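Local coordinates for protein CRISPR system CMR subunit Cmr7 1 (Sulfolobus solfataricus, PDB 2X5Q) that belongs to the Cmr7 family and forms part of the CMR ribonucleoprotein complex in CRISPR-based immunity against mobile genetic elements, at residues V144-D147 against R148-K152. Numbering follows the deposited sequence.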
loop_
_atom_site.group_PDB
_atom_site.type_symbol
_atom_site.label_atom_id
_atom_site.label_comp_id
_atom_site.label_asym_id
_atom_site.label_seq_id
_atom_site.Cartn_x
_atom_site.Cartn_y
_atom_site.Cartn_z
ATOM N N VAL A 144 -16.018 -9.077 1.098
ATOM C CA VAL A 144 -17.415 -8.702 1.256
ATOM C C VAL A 144 -17.958 -8.185 -0.067
ATOM O O VAL A 144 -17.272 -7.473 -0.792
ATOM C CB VAL A 144 -17.582 -7.626 2.351
ATOM C CG1 VAL A 144 -19.071 -7.344 2.594
ATOM C CG2 VAL A 144 -16.901 -8.090 3.666
ATOM N N SER A 145 -19.180 -8.588 -0.403
ATOM C CA SER A 145 -19.887 -7.983 -1.533
ATOM C C SER A 145 -21.057 -7.171 -0.992
ATOM O O SER A 145 -21.478 -7.347 0.149
ATOM C CB SER A 145 -20.361 -9.054 -2.507
ATOM O OG SER A 145 -21.380 -9.827 -1.918
ATOM N N LEU A 146 -21.567 -6.253 -1.801
ATOM C CA LEU A 146 -22.698 -5.431 -1.365
ATOM C C LEU A 146 -23.973 -6.271 -1.307
ATOM O O LEU A 146 -24.308 -6.968 -2.262
ATOM C CB LEU A 146 -22.920 -4.237 -2.294
ATOM C CG LEU A 146 -21.979 -3.041 -2.187
ATOM C CD1 LEU A 146 -22.591 -1.864 -2.913
ATOM C CD2 LEU A 146 -21.668 -2.667 -0.734
ATOM N N ASP A 147 -24.676 -6.198 -0.177
ATOM C CA ASP A 147 -26.041 -6.702 -0.105
ATOM C C ASP A 147 -26.877 -5.944 -1.148
ATOM O O ASP A 147 -26.661 -4.747 -1.385
ATOM C CB ASP A 147 -26.596 -6.540 1.317
ATOM C CG ASP A 147 -28.082 -6.832 1.408
ATOM O OD1 ASP A 147 -28.469 -7.904 1.926
ATOM O OD2 ASP A 147 -28.868 -5.974 0.970
ATOM N N ARG A 148 -27.798 -6.642 -1.803
ATOM C CA ARG A 148 -28.495 -6.059 -2.952
ATOM C C ARG A 148 -29.527 -5.005 -2.574
ATOM O O ARG A 148 -29.765 -4.082 -3.356
ATOM C CB ARG A 148 -29.119 -7.151 -3.825
ATOM C CG ARG A 148 -28.087 -7.819 -4.701
ATOM C CD ARG A 148 -28.636 -8.987 -5.511
ATOM N NE ARG A 148 -27.524 -9.784 -6.033
ATOM C CZ ARG A 148 -27.604 -10.692 -7.002
ATOM N NH1 ARG A 148 -28.764 -10.958 -7.604
ATOM N NH2 ARG A 148 -26.502 -11.347 -7.368
ATOM N N ASP A 149 -30.134 -5.139 -1.394
ATOM C CA ASP A 149 -30.985 -4.081 -0.849
ATOM C C ASP A 149 -30.128 -2.851 -0.523
ATOM O O ASP A 149 -30.485 -1.746 -0.904
ATOM C CB ASP A 149 -31.733 -4.515 0.411
ATOM C CG ASP A 149 -32.711 -5.651 0.165
ATOM O OD1 ASP A 149 -33.530 -5.558 -0.782
ATOM O OD2 ASP A 149 -32.670 -6.624 0.944
ATOM N N VAL A 150 -29.008 -3.046 0.174
ATOM C CA VAL A 150 -28.120 -1.913 0.500
ATOM C C VAL A 150 -27.574 -1.219 -0.754
ATOM O O VAL A 150 -27.431 0.002 -0.772
ATOM C CB VAL A 150 -26.939 -2.303 1.417
ATOM C CG1 VAL A 150 -25.897 -3.075 0.651
ATOM C CG2 VAL A 150 -26.285 -1.050 2.001
ATOM N N ALA A 151 -27.268 -1.973 -1.803
ATOM C CA ALA A 151 -26.811 -1.363 -3.057
ATOM C C ALA A 151 -27.858 -0.397 -3.641
ATOM O O ALA A 151 -27.510 0.654 -4.211
ATOM C CB ALA A 151 -26.456 -2.429 -4.069
ATOM N N LYS A 152 -29.131 -0.755 -3.501
ATOM C CA LYS A 152 -30.230 0.112 -3.939
ATOM C C LYS A 152 -30.258 1.403 -3.117
ATOM O O LYS A 152 -30.425 2.481 -3.678
ATOM C CB LYS A 152 -31.581 -0.615 -3.840
ATOM C CG LYS A 152 -32.743 0.133 -4.491
ATOM C CD LYS A 152 -34.101 -0.480 -4.168
ATOM C CE LYS A 152 -34.442 -1.668 -5.095
ATOM N NZ LYS A 152 -35.743 -2.401 -4.780
#
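Asp147 OD2 takes up two backbone N-H groups of the helix that starts one residue later, which identifies Asp147 as an N-cap. The sounder of the two bonds comes from Val150 N, 3.0 Å from Asp147 OD2; at 163° it is nearly straight and uses the oxygen's anti lone pair. Asp149 N lies nearer to Asp147 OD2, at 2.8 Å, yet its N-H is bent to 120°, so this second bond is weak. With CG anti to the backbone N (chi1 171°) and beside the carbonyl carbon, the Asp147 carboxylate is brought to the N-H groups at the start of the helix. A negative group there would be favoured by the helix dipole, although Asp149 OD2, 3.9 Å from Asp147 OD2, probably offsets part of that gain. The first main-chain bond of the helix runs from Ala151 N to Asp147 O, 2.9 Å apart, but the position of this carbonyl oxygen is less certain. Next to the cap the contact turns apolar: Leu146 CD1 approaches Ala151 CB at 4.1 Å. The turn links strand 139-144 to helix 148-162. Asn18 fastens it from a separate loop by hydrogen bonds to Ser145 O and Asp147 N, while Leu146 and Ala151 both pack on helix 172-185, with Leu146 also reaching Tyr188 of strand 188-193.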